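Local coordinates for adenosine monophosphate-protein transferase (Pyrococcus horikoshii, PDB 2D16) that is of unproven function but probably acts on adenosine or an adenosine nucleotide, as an adenosine-specific kinase or nucleotidyl transferase might, at residues 1-5 / 121-125; 15-21 / 81-87; 46-50 / 70-75; 76-82 / 126-130. All blocks are in the same frame, centred on the assembly; numbering follows the deposited sequence.

Contact 1 of 4, residues 1-5 / 121-125; sequences MVRIE and AETEL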
loop_
_atom_site.group_PDB
_atom_site.type_symbol
_atom_site.label_atom_id
_atom_site.label_comp_id
_atom_site.label_asym_id
_atom_site.label_seq_id
_atom_site.Cartn_x
_atom_site.Cartn_y
_atom_site.Cartn_z
ATOM N N MET A 1 -15.073 -74.364 3.818
ATOM C CA MET A 1 -14.867 -74.085 2.367
ATOM C C MET A 1 -14.124 -72.777 2.139
ATOM O O MET A 1 -14.369 -71.784 2.824
ATOM C CB MET A 1 -16.212 -74.014 1.640
ATOM C CG MET A 1 -16.098 -73.581 0.181
ATOM S SD MET A 1 -17.684 -73.179 -0.590
ATOM C CE MET A 1 -17.650 -71.387 -0.523
ATOM N N VAL A 2 -13.218 -72.785 1.168
ATOM C CA VAL A 2 -12.454 -71.600 0.811
ATOM C C VAL A 2 -12.142 -71.633 -0.680
ATOM O O VAL A 2 -11.126 -72.186 -1.100
ATOM C CB VAL A 2 -11.116 -71.504 1.579
ATOM C CG1 VAL A 2 -10.351 -70.272 1.123
ATOM C CG2 VAL A 2 -11.370 -71.429 3.073
ATOM N N ARG A 3 -13.033 -71.058 -1.478
ATOM C CA ARG A 3 -12.832 -71.008 -2.919
ATOM C C ARG A 3 -12.313 -69.621 -3.260
ATOM O O ARG A 3 -12.920 -68.611 -2.895
ATOM C CB ARG A 3 -14.145 -71.294 -3.659
ATOM C CG ARG A 3 -14.539 -72.769 -3.654
ATOM C CD ARG A 3 -15.982 -72.988 -4.105
ATOM N NE ARG A 3 -16.204 -72.694 -5.519
ATOM C CZ ARG A 3 -15.712 -73.410 -6.527
ATOM N NH1 ARG A 3 -14.957 -74.475 -6.288
ATOM N NH2 ARG A 3 -15.987 -73.064 -7.779
ATOM N N ILE A 4 -11.180 -69.577 -3.950
ATOM C CA ILE A 4 -10.567 -68.312 -4.320
ATOM C C ILE A 4 -10.820 -67.976 -5.782
ATOM O O ILE A 4 -10.720 -68.842 -6.651
ATOM C CB ILE A 4 -9.044 -68.354 -4.065
ATOM C CG1 ILE A 4 -8.782 -68.587 -2.574
ATOM C CG2 ILE A 4 -8.397 -67.059 -4.532
ATOM C CD1 ILE A 4 -7.311 -68.735 -2.209
ATOM N N GLU A 5 -11.168 -66.718 -6.043
ATOM C CA GLU A 5 -11.418 -66.260 -7.404
ATOM C C GLU A 5 -10.760 -64.903 -7.632
ATOM O O GLU A 5 -10.508 -64.150 -6.684
ATOM C CB GLU A 5 -12.926 -66.162 -7.680
ATOM C CG GLU A 5 -13.634 -65.010 -6.993
ATOM C CD GLU A 5 -15.143 -65.053 -7.187
ATOM O OE1 GLU A 5 -15.775 -66.020 -6.715
ATOM O OE2 GLU A 5 -15.697 -64.122 -7.812
ATOM N N ALA A 121 -11.837 -64.572 -1.575
ATOM C CA ALA A 121 -12.004 -65.924 -1.061
ATOM C C ALA A 121 -13.440 -66.027 -0.561
ATOM O O ALA A 121 -13.933 -65.105 0.085
ATOM C CB ALA A 121 -11.036 -66.177 0.086
ATOM N N GLU A 122 -14.119 -67.125 -0.871
ATOM C CA GLU A 122 -15.486 -67.293 -0.403
ATOM C C GLU A 122 -15.622 -68.524 0.482
ATOM O O GLU A 122 -15.121 -69.603 0.154
ATOM C CB GLU A 122 -16.480 -67.382 -1.575
ATOM C CG GLU A 122 -17.922 -67.598 -1.104
ATOM C CD GLU A 122 -18.978 -67.210 -2.130
ATOM O OE1 GLU A 122 -18.624 -66.849 -3.273
ATOM O OE2 GLU A 122 -20.179 -67.270 -1.780
ATOM N N THR A 123 -16.284 -68.339 1.619
ATOM C CA THR A 123 -16.519 -69.418 2.567
ATOM C C THR A 123 -18.022 -69.662 2.589
ATOM O O THR A 123 -18.761 -69.057 1.811
ATOM C CB THR A 123 -16.080 -69.029 3.989
ATOM O OG1 THR A 123 -16.968 -68.030 4.506
ATOM C CG2 THR A 123 -14.653 -68.472 3.974
ATOM N N GLU A 124 -18.472 -70.533 3.486
ATOM C CA GLU A 124 -19.898 -70.828 3.586
ATOM C C GLU A 124 -20.677 -69.628 4.118
ATOM O O GLU A 124 -21.896 -69.549 3.953
ATOM C CB GLU A 124 -20.133 -72.044 4.490
ATOM C CG GLU A 124 -19.519 -73.331 3.962
ATOM C CD GLU A 124 -18.132 -73.604 4.520
ATOM O OE1 GLU A 124 -17.360 -72.638 4.713
ATOM O OE2 GLU A 124 -17.812 -74.789 4.750
ATOM N N LEU A 125 -19.975 -68.692 4.753
ATOM C CA LEU A 125 -20.616 -67.500 5.300
ATOM C C LEU A 125 -20.680 -66.363 4.293
ATOM O O LEU A 125 -21.751 -65.829 4.013
ATOM C CB LEU A 125 -19.877 -67.007 6.550
ATOM C CG LEU A 125 -20.296 -65.614 7.049
ATOM C CD1 LEU A 125 -21.760 -65.634 7.486
ATOM C CD2 LEU A 125 -19.404 -65.184 8.203
#

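Contact 2 of 4, residues 15-21 / 81-87; sequences VEVIIGQ and HVFVILM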
loop_
_atom_site.group_PDB
_atom_site.type_symbol
_atom_site.label_atom_id
_atom_site.label_comp_id
_atom_site.label_asym_id
_atom_site.label_seq_id
_atom_site.Cartn_x
_atom_site.Cartn_y
_atom_site.Cartn_z
ATOM N N VAL A 15 -8.991 -43.744 -15.311
ATOM C CA VAL A 15 -9.747 -43.709 -14.063
ATOM C C VAL A 15 -8.991 -44.432 -12.957
ATOM O O VAL A 15 -8.466 -45.527 -13.162
ATOM C CB VAL A 15 -11.148 -44.335 -14.252
ATOM C CG1 VAL A 15 -11.818 -44.578 -12.902
ATOM C CG2 VAL A 15 -12.003 -43.404 -15.095
ATOM N N GLU A 16 -8.932 -43.804 -11.785
ATOM C CA GLU A 16 -8.229 -44.364 -10.632
ATOM C C GLU A 16 -9.191 -45.183 -9.779
ATOM O O GLU A 16 -10.342 -44.789 -9.588
ATOM C CB GLU A 16 -7.656 -43.240 -9.765
ATOM C CG GLU A 16 -6.784 -42.214 -10.482
ATOM C CD GLU A 16 -5.343 -42.660 -10.646
ATOM O OE1 GLU A 16 -4.919 -43.605 -9.947
ATOM O OE2 GLU A 16 -4.625 -42.050 -11.463
ATOM N N VAL A 17 -8.724 -46.317 -9.269
ATOM C CA VAL A 17 -9.556 -47.151 -8.415
ATOM C C VAL A 17 -8.924 -47.271 -7.032
ATOM O O VAL A 17 -7.701 -47.345 -6.899
ATOM C CB VAL A 17 -9.755 -48.578 -9.000
ATOM C CG1 VAL A 17 -8.423 -49.308 -9.096
ATOM C CG2 VAL A 17 -10.730 -49.369 -8.126
ATOM N N ILE A 18 -9.769 -47.257 -6.006
ATOM C CA ILE A 18 -9.322 -47.400 -4.628
ATOM C C ILE A 18 -10.271 -48.404 -3.980
ATOM O O ILE A 18 -11.490 -48.240 -4.042
ATOM C CB ILE A 18 -9.398 -46.067 -3.847
ATOM C CG1 ILE A 18 -8.584 -44.986 -4.561
ATOM C CG2 ILE A 18 -8.860 -46.270 -2.433
ATOM C CD1 ILE A 18 -8.694 -43.611 -3.924
ATOM N N ILE A 19 -9.718 -49.451 -3.379
ATOM C CA ILE A 19 -10.535 -50.470 -2.731
ATOM C C ILE A 19 -10.179 -50.465 -1.249
ATOM O O ILE A 19 -9.003 -50.437 -0.897
ATOM C CB ILE A 19 -10.244 -51.885 -3.288
ATOM C CG1 ILE A 19 -10.281 -51.881 -4.820
ATOM C CG2 ILE A 19 -11.253 -52.878 -2.728
ATOM C CD1 ILE A 19 -11.627 -51.535 -5.409
ATOM N N GLY A 20 -11.188 -50.504 -0.386
ATOM C CA GLY A 20 -10.912 -50.491 1.038
ATOM C C GLY A 20 -11.886 -51.306 1.861
ATOM O O GLY A 20 -12.854 -51.861 1.338
ATOM N N GLN A 21 -11.612 -51.385 3.158
ATOM C CA GLN A 21 -12.457 -52.123 4.091
ATOM C C GLN A 21 -12.944 -51.116 5.128
ATOM O O GLN A 21 -12.140 -50.419 5.760
ATOM C CB GLN A 21 -11.654 -53.241 4.769
ATOM C CG GLN A 21 -12.483 -54.128 5.715
ATOM C CD GLN A 21 -13.380 -55.126 4.983
ATOM O OE1 GLN A 21 -13.045 -55.586 3.888
ATOM N NE2 GLN A 21 -14.527 -55.447 5.572
ATOM N N HIS A 81 -18.773 -54.919 3.904
ATOM C CA HIS A 81 -18.056 -53.720 4.374
ATOM C C HIS A 81 -16.891 -53.281 3.453
ATOM O O HIS A 81 -16.107 -52.399 3.777
ATOM C CB HIS A 81 -17.526 -54.005 5.779
ATOM C CG HIS A 81 -18.581 -53.657 6.798
ATOM N ND1 HIS A 81 -18.583 -54.145 8.064
ATOM C CD2 HIS A 81 -19.673 -52.795 6.653
ATOM C CE1 HIS A 81 -19.649 -53.585 8.666
ATOM N NE2 HIS A 81 -20.320 -52.772 7.846
ATOM N N VAL A 82 -16.773 -53.880 2.274
ATOM C CA VAL A 82 -15.741 -53.464 1.335
ATOM C C VAL A 82 -16.303 -52.277 0.557
ATOM O O VAL A 82 -17.496 -52.239 0.246
ATOM C CB VAL A 82 -15.391 -54.597 0.335
ATOM C CG1 VAL A 82 -14.588 -54.038 -0.838
ATOM C CG2 VAL A 82 -14.594 -55.687 1.039
ATOM N N PHE A 83 -15.460 -51.291 0.270
ATOM C CA PHE A 83 -15.920 -50.154 -0.507
ATOM C C PHE A 83 -15.023 -49.974 -1.720
ATOM O O PHE A 83 -13.828 -50.289 -1.685
ATOM C CB PHE A 83 -15.994 -48.870 0.346
ATOM C CG PHE A 83 -14.671 -48.396 0.904
ATOM C CD1 PHE A 83 -13.830 -47.578 0.152
ATOM C CD2 PHE A 83 -14.299 -48.722 2.205
ATOM C CE1 PHE A 83 -12.636 -47.082 0.689
ATOM C CE2 PHE A 83 -13.107 -48.234 2.755
ATOM C CZ PHE A 83 -12.274 -47.410 1.995
ATOM N N VAL A 84 -15.627 -49.507 -2.806
ATOM C CA VAL A 84 -14.916 -49.288 -4.055
ATOM C C VAL A 84 -15.109 -47.858 -4.534
ATOM O O VAL A 84 -16.235 -47.362 -4.603
ATOM C CB VAL A 84 -15.427 -50.232 -5.174
ATOM C CG1 VAL A 84 -14.706 -49.918 -6.485
ATOM C CG2 VAL A 84 -15.216 -51.687 -4.779
ATOM N N ILE A 85 -14.004 -47.203 -4.871
ATOM C CA ILE A 85 -14.047 -45.839 -5.367
ATOM C C ILE A 85 -13.426 -45.781 -6.756
ATOM O O ILE A 85 -12.360 -46.343 -6.984
ATOM C CB ILE A 85 -13.240 -44.870 -4.471
ATOM C CG1 ILE A 85 -13.792 -44.885 -3.044
ATOM C CG2 ILE A 85 -13.292 -43.459 -5.055
ATOM C CD1 ILE A 85 -12.899 -44.168 -2.048
ATOM N N LEU A 86 -14.114 -45.121 -7.680
ATOM C CA LEU A 86 -13.602 -44.930 -9.033
ATOM C C LEU A 86 -13.670 -43.425 -9.225
ATOM O O LEU A 86 -14.734 -42.826 -9.084
ATOM C CB LEU A 86 -14.471 -45.653 -10.071
ATOM C CG LEU A 86 -14.382 -47.184 -10.074
ATOM C CD1 LEU A 86 -15.339 -47.752 -11.108
ATOM C CD2 LEU A 86 -12.953 -47.615 -10.380
ATOM N N MET A 87 -12.535 -42.807 -9.528
ATOM C CA MET A 87 -12.501 -41.359 -9.672
ATOM C C MET A 87 -11.621 -40.856 -10.807
ATOM O O MET A 87 -10.791 -41.584 -11.356
ATOM C CB MET A 87 -11.995 -40.733 -8.370
ATOM C CG MET A 87 -10.524 -41.066 -8.097
ATOM S SD MET A 87 -9.868 -40.368 -6.562
ATOM C CE MET A 87 -8.104 -40.471 -6.871
#

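Contact 3 of 4, residues 46-50 / 70-75; sequences GIAMN and AAKNAV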
loop_
_atom_site.group_PDB
_atom_site.type_symbol
_atom_site.label_atom_id
_atom_site.label_comp_id
_atom_site.label_asym_id
_atom_site.label_seq_id
_atom_site.Cartn_x
_atom_site.Cartn_y
_atom_site.Cartn_z
ATOM N N GLY A 46 -17.353 -42.155 -8.175
ATOM C CA GLY A 46 -18.435 -43.040 -7.815
ATOM C C GLY A 46 -17.892 -43.860 -6.657
ATOM O O GLY A 46 -16.714 -44.224 -6.657
ATOM N N ILE A 47 -18.720 -44.110 -5.649
ATOM C CA ILE A 47 -18.298 -44.929 -4.520
ATOM C C ILE A 47 -19.430 -45.892 -4.180
ATOM O O ILE A 47 -20.606 -45.512 -4.166
ATOM C CB ILE A 47 -17.932 -44.077 -3.266
ATOM C CG1 ILE A 47 -17.499 -45.004 -2.122
ATOM C CG2 ILE A 47 -19.112 -43.214 -2.828
ATOM C CD1 ILE A 47 -17.043 -44.271 -0.866
ATOM N N ALA A 48 -19.071 -47.148 -3.951
ATOM C CA ALA A 48 -20.041 -48.176 -3.602
ATOM C C ALA A 48 -19.498 -48.935 -2.400
ATOM O O ALA A 48 -18.288 -49.108 -2.260
ATOM C CB ALA A 48 -20.253 -49.119 -4.775
ATOM N N MET A 49 -20.393 -49.379 -1.528
ATOM C CA MET A 49 -19.982 -50.096 -0.334
ATOM C C MET A 49 -21.007 -51.170 -0.017
ATOM O O MET A 49 -22.216 -50.929 -0.087
ATOM C CB MET A 49 -19.850 -49.116 0.830
ATOM C CG MET A 49 -19.200 -49.698 2.068
ATOM S SD MET A 49 -18.743 -48.377 3.203
ATOM C CE MET A 49 -17.998 -49.338 4.554
ATOM N N ASN A 50 -20.518 -52.354 0.332
ATOM C CA ASN A 50 -21.391 -53.484 0.622
ATOM C C ASN A 50 -21.884 -53.575 2.055
ATOM O O ASN A 50 -21.109 -53.468 3.005
ATOM C CB ASN A 50 -20.695 -54.793 0.243
ATOM C CG ASN A 50 -20.288 -54.830 -1.212
ATOM O OD1 ASN A 50 -20.993 -54.304 -2.071
ATOM N ND2 ASN A 50 -19.149 -55.457 -1.500
ATOM N N ALA A 70 -18.723 -48.284 -10.120
ATOM C CA ALA A 70 -18.283 -48.563 -8.757
ATOM C C ALA A 70 -19.200 -49.620 -8.156
ATOM O O ALA A 70 -18.743 -50.566 -7.519
ATOM C CB ALA A 70 -18.320 -47.286 -7.916
ATOM N N ALA A 71 -20.501 -49.458 -8.372
ATOM C CA ALA A 71 -21.487 -50.396 -7.851
ATOM C C ALA A 71 -21.347 -51.780 -8.482
ATOM O O ALA A 71 -21.459 -52.797 -7.801
ATOM C CB ALA A 71 -22.893 -49.850 -8.086
ATOM N N LYS A 72 -21.104 -51.815 -9.787
ATOM C CA LYS A 72 -20.950 -53.080 -10.491
ATOM C C LYS A 72 -19.740 -53.847 -9.958
ATOM O O LYS A 72 -19.813 -55.055 -9.738
ATOM C CB LYS A 72 -20.787 -52.829 -11.991
ATOM C CG LYS A 72 -20.745 -54.092 -12.836
ATOM C CD LYS A 72 -20.577 -53.741 -14.313
ATOM C CE LYS A 72 -20.542 -54.987 -15.184
ATOM N NZ LYS A 72 -20.339 -54.657 -16.626
ATOM N N ASN A 73 -18.630 -53.142 -9.757
ATOM C CA ASN A 73 -17.412 -53.770 -9.239
ATOM C C ASN A 73 -17.610 -54.212 -7.791
ATOM O O ASN A 73 -17.200 -55.306 -7.402
ATOM C CB ASN A 73 -16.227 -52.798 -9.300
ATOM C CG ASN A 73 -15.607 -52.703 -10.686
ATOM O OD1 ASN A 73 -15.063 -53.678 -11.212
ATOM N ND2 ASN A 73 -15.693 -51.528 -11.287
ATOM N N ALA A 74 -18.239 -53.353 -6.998
ATOM C CA ALA A 74 -18.481 -53.656 -5.592
ATOM C C ALA A 74 -19.377 -54.874 -5.374
ATOM O O ALA A 74 -19.083 -55.712 -4.524
ATOM C CB ALA A 74 -19.078 -52.441 -4.892
ATOM N N VAL A 75 -20.467 -54.981 -6.130
ATOM C CA VAL A 75 -21.371 -56.114 -5.952
ATOM C C VAL A 75 -20.718 -57.420 -6.418
ATOM O O VAL A 75 -21.017 -58.495 -5.892
ATOM C CB VAL A 75 -22.731 -55.890 -6.687
ATOM C CG1 VAL A 75 -22.579 -56.092 -8.173
ATOM C CG2 VAL A 75 -23.785 -56.827 -6.112
#

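Contact 4 of 4, residues 76-82 / 126-130; sequences KIGAGHV and GRAVI. With NA (sodium ion), chain E.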
loop_
_atom_site.group_PDB
_atom_site.type_symbol
_atom_site.label_atom_id
_atom_site.label_comp_id
_atom_site.label_asym_id
_atom_site.label_seq_id
_atom_site.Cartn_x
_atom_site.Cartn_y
_atom_site.Cartn_z
ATOM N N LYS A 76 -19.818 -57.320 -7.391
ATOM C CA LYS A 76 -19.121 -58.496 -7.887
ATOM C C LYS A 76 -18.169 -58.966 -6.789
ATOM O O LYS A 76 -18.095 -60.154 -6.491
ATOM C CB LYS A 76 -18.339 -58.170 -9.162
ATOM C CG LYS A 76 -17.700 -59.391 -9.810
ATOM C CD LYS A 76 -18.740 -60.474 -10.088
ATOM C CE LYS A 76 -18.103 -61.736 -10.651
ATOM N NZ LYS A 76 -17.370 -61.464 -11.920
ATOM N N ILE A 77 -17.449 -58.026 -6.184
ATOM C CA ILE A 77 -16.533 -58.362 -5.099
ATOM C C ILE A 77 -17.374 -58.961 -3.971
ATOM O O ILE A 77 -16.982 -59.945 -3.344
ATOM C CB ILE A 77 -15.779 -57.107 -4.609
ATOM C CG1 ILE A 77 -14.777 -56.671 -5.686
ATOM C CG2 ILE A 77 -15.082 -57.391 -3.281
ATOM C CD1 ILE A 77 -14.126 -55.329 -5.427
ATOM N N GLY A 78 -18.531 -58.354 -3.732
ATOM C CA GLY A 78 -19.461 -58.839 -2.725
ATOM C C GLY A 78 -19.119 -58.759 -1.251
ATOM O O GLY A 78 -20.002 -58.507 -0.432
ATOM N N ALA A 79 -17.855 -58.980 -0.904
ATOM C CA ALA A 79 -17.423 -58.959 0.492
ATOM C C ALA A 79 -18.041 -57.834 1.324
ATOM O O ALA A 79 -18.008 -56.664 0.939
ATOM C CB ALA A 79 -15.901 -58.879 0.562
ATOM N N GLY A 80 -18.593 -58.201 2.475
ATOM C CA GLY A 80 -19.212 -57.222 3.348
ATOM C C GLY A 80 -18.257 -56.140 3.824
ATOM O O GLY A 80 -17.088 -56.408 4.109
ATOM N N HIS A 81 -18.773 -54.919 3.904
ATOM C CA HIS A 81 -18.056 -53.720 4.374
ATOM C C HIS A 81 -16.891 -53.281 3.453
ATOM O O HIS A 81 -16.107 -52.399 3.777
ATOM C CB HIS A 81 -17.526 -54.005 5.779
ATOM C CG HIS A 81 -18.581 -53.657 6.798
ATOM N ND1 HIS A 81 -18.583 -54.145 8.064
ATOM C CD2 HIS A 81 -19.673 -52.795 6.653
ATOM C CE1 HIS A 81 -19.649 -53.585 8.666
ATOM N NE2 HIS A 81 -20.320 -52.772 7.846
ATOM N N VAL A 82 -16.773 -53.880 2.274
ATOM C CA VAL A 82 -15.741 -53.464 1.335
ATOM C C VAL A 82 -16.303 -52.277 0.557
ATOM O O VAL A 82 -17.496 -52.239 0.246
ATOM C CB VAL A 82 -15.391 -54.597 0.335
ATOM C CG1 VAL A 82 -14.588 -54.038 -0.838
ATOM C CG2 VAL A 82 -14.594 -55.687 1.039
ATOM N N GLY A 126 -19.524 -65.984 3.755
ATOM C CA GLY A 126 -19.497 -64.891 2.805
ATOM C C GLY A 126 -18.196 -64.777 2.040
ATOM O O GLY A 126 -17.495 -65.769 1.828
ATOM N N ARG A 127 -17.868 -63.557 1.637
ATOM C CA ARG A 127 -16.658 -63.315 0.863
ATOM C C ARG A 127 -15.670 -62.386 1.559
ATOM O O ARG A 127 -16.042 -61.561 2.396
ATOM C CB ARG A 127 -17.049 -62.769 -0.517
ATOM C CG ARG A 127 -17.758 -63.818 -1.382
ATOM C CD ARG A 127 -18.603 -63.205 -2.496
ATOM N NE ARG A 127 -17.821 -62.632 -3.590
ATOM C CZ ARG A 127 -17.253 -63.333 -4.567
ATOM N NH1 ARG A 127 -17.365 -64.655 -4.599
ATOM N NH2 ARG A 127 -16.587 -62.706 -5.531
ATOM N N ALA A 128 -14.398 -62.537 1.202
ATOM C CA ALA A 128 -13.339 -61.736 1.796
ATOM C C ALA A 128 -12.290 -61.361 0.760
ATOM O O ALA A 128 -11.916 -62.175 -0.078
ATOM C CB ALA A 128 -12.681 -62.520 2.923
ATOM N N VAL A 129 -11.823 -60.118 0.811
ATOM C CA VAL A 129 -10.782 -59.679 -0.109
ATOM C C VAL A 129 -9.473 -60.124 0.532
ATOM O O VAL A 129 -9.143 -59.680 1.632
ATOM C CB VAL A 129 -10.767 -58.142 -0.256
ATOM C CG1 VAL A 129 -9.524 -57.702 -1.023
ATOM C CG2 VAL A 129 -12.031 -57.670 -0.971
ATOM N N ILE A 130 -8.732 -61.005 -0.134
ATOM C CA ILE A 130 -7.470 -61.465 0.440
ATOM C C ILE A 130 -6.264 -60.785 -0.186
ATOM O O ILE A 130 -5.129 -61.008 0.224
ATOM C CB ILE A 130 -7.319 -63.011 0.352
ATOM C CG1 ILE A 130 -7.266 -63.475 -1.107
ATOM C CG2 ILE A 130 -8.476 -63.673 1.090
ATOM C CD1 ILE A 130 -6.976 -64.964 -1.258
HETATM NA NA NA E . -4.796 -60.522 2.579
HETATM O O HOH W 1 -18.712 -61.005 2.998
HETATM O O HOH W 2 -15.884 -58.945 4.240
HETATM O O HOH W 3 -6.456 -58.810 2.218
#

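Contact 1 of 4, residues 1-5 / 121-125
Met1 meets the 121-125 segment at both of its ends, through its charged amino group and its terminal methyl. Met1 N forms a salt bridge with Glu124, 2.9 Å from Glu124 OE2; OE1 is close as well, and both hydrogen bonds are weak. The Glu124 chain bends at chi2 (94°), and that kink brings its carboxylate back against Met1 CB. The thioether runs the other way: with CG anti to the backbone N (chi1 174°) and a further bend at chi3, Met1 CE comes to 3.2 Å from Glu122 O. The flexible, unbranched chain can fold over in this way, and CE also touches Glu122 CG at 3.8 Å. Glu122 itself extends its chain to Arg127, with which OE1 forms a salt bridge, while Glu5 binds the same guanidinium; the shared arginine probably offsets the nearness of the two carboxylates. On the face opposite Glu122, Ala121 CB is small enough to take both Val2 CG1 and Ile4 CG1, the latter at 4.2 Å. Between the strands, Arg3 and Glu122 bond reciprocally, Glu122 N giving to Arg3 O at 2.8 Å and Arg3 N to Glu122 O. This antiparallel hydrogen-bonded pair joins strand 3-8, outermost within this chain, to strand 116-122, the middle strand of a three-stranded antiparallel sheet, next to an ST turn in which Thr123 OG1 accepts from Leu125 N.

Contact 2 of 4, residues 15-21 / 81-87
Phe83 lays its ring over Gly20, whose CA stands 3.7 Å from the ring centroid and 19° off the normal, a CH-pi contact. The ring gets there because CG sits between the backbone N and the carbonyl carbon (chi1 63°), which swings it across to the neighbouring strand. Glycine is what the place demands, since a CB on Gly20 would run into Phe83 CZ. Replacing the phenylalanine by an alanine would probably leave the Gly20 backbone without its aromatic cover and open a gap on this face of the sheet. Beneath the ring the pair is tied by Gly20 N to Phe83 O at 3.0 Å and by Phe83 N to Gly20 O, the latter donor standing above the carbonyl plane. Equivalent pairs of bonds join Ile18 to Ile85 and Glu16 to Met87, so strands 16-21 and 82-87 run antiparallel at 162° in the middle of a five-stranded antiparallel sheet. On the face opposite the ring, beta-branched and leucine side chains fill the non-hydrogen-bonded pairs Val17-Leu86 and Ile19-Val84, with Gln21 facing Val82 in the third. Ile19 CD1 lies 3.6 Å from Val84 CG1, the two side chains pointing the same way, and Leu86 CD2 reaches Val17 CB, also at 3.6 Å. Helix 64-77 covers this face, touching Val84 and Leu86, while helix 92-100 covers the other at Ile18 and Ile85. At the strand end Gln21 bends at chi2, bringing NE2 to 3.3 Å from His81 CB; its amide is positioned from farther out by Tyr109 OH at OE1 and Gly80 O at NE2.

Contact 3 of 4, residues 46-50 / 70-75
Asn50 reaches from strand 44-51 to helix 64-77 and hydrogen-bonds to Ala74 O. Its CB points toward the helix, and CG lies anti to the carbonyl carbon (chi1 -58°), which carries the amide over the backbone of Ala74. There CG stands 3.6 Å from Ala74 O. At the tip, ND2 donates to Ala74 O at 3.0 Å with an N-H...O angle of 155°; the oxygen lies near the plane of the asparagine amide, but the donor stands above the carbonyl plane of Ala74. The second ND2 partner is Ala79 O, while OD1, which touches Ala74 CB at 3.9 Å, is bonded to Thr57 OG1. An amide, giving at one end and accepting at the other, suits this buried place. A leucine here would probably leave Ala74 O and Ala79 O without their side-chain donor and Thr57 without its mate. Below the amide the interface depends on small residues: Ala48 CB meets Ala74 CB at 3.5 Å and Ala70 O at the same distance, and Ala70 CB rests on Gly46 C at 3.7 Å. Alanine and glycine let the axes of segments 46-50 and 70-75 come within 7.0 Å, at 25°. Helix 64-77 thus covers one face of strand 44-51; Ile47 and Met49 have their CB directed away from it, and their side chains touch helix 25-39; strands 56-61 and 82-88 flank the strand in the sheet.

Contact 4 of 4, residues 76-82 / 126-130
Val129 CG2 is the apolar centre, 3.8 Å from Ile77 CG2 and also 3.8 Å from Val82 CG2. One methyl of the valine thus meets both the end of the helix and the start of the next strand; CG2 is put there by lying anti to the carbonyl carbon (chi1 170° for CG1). Next outward, Ala79 CB packs 3.3 Å from Arg127 O, where a methyl is small enough to fit against the strand backbone. Beyond it the Arg127 side chain, bent at chi3 (72°), turns its guanidinium to the helix end. NE donates to Ile77 O at 2.8 Å, with the oxygen close to the guanidinium plane, and NH2 makes a weak bond to Lys76 O. These carbonyls lie at the C-terminus of the helix, where a positive group is probably favoured by the helix dipole. Gly78 leaves the helix with a positive phi of 68°, a conformation that suits glycine, and its CA lies at the edge of the guanidinium. Two waters bridge the backbones farther out: one accepts from Gly80 N and Arg127 N, the other donates to Gly80 O at 2.8 Å and to Arg127 O. At the far end of the segment Ile130 O binds a sodium ion at 2.4 Å. Strand 127-134 thereby lies against the junction of helix 64-77 and strand 82-88, with Arg127 and Ile77 both touching Ile7 of strand 3-8 and Val129 packing on Val118 of strand 116-122.

Contacts 2 and 3 form the buried heart of the chain and hold the same five-stranded sheet, contact 2 by backbone bonds between strands and contact 3 by alanine packing of helix 64-77 on it; they join through Val84 N to Ala48 O. Contact 1 is a surface pairing in the three-stranded sheet, richer in charge. Contact 4, partly buried, spans the two sheets: it shares the helix with contact 3 and His81 and Val82 with contact 2, and it meets contact 1 through Ala121 N and Ala128 O and the packing of Ile4 on Ile130. Apolar chemistry prevails inside, the buried asparagine of contact 3 being the polar exception, and gives way outward to arginine, carboxylates and bridging water.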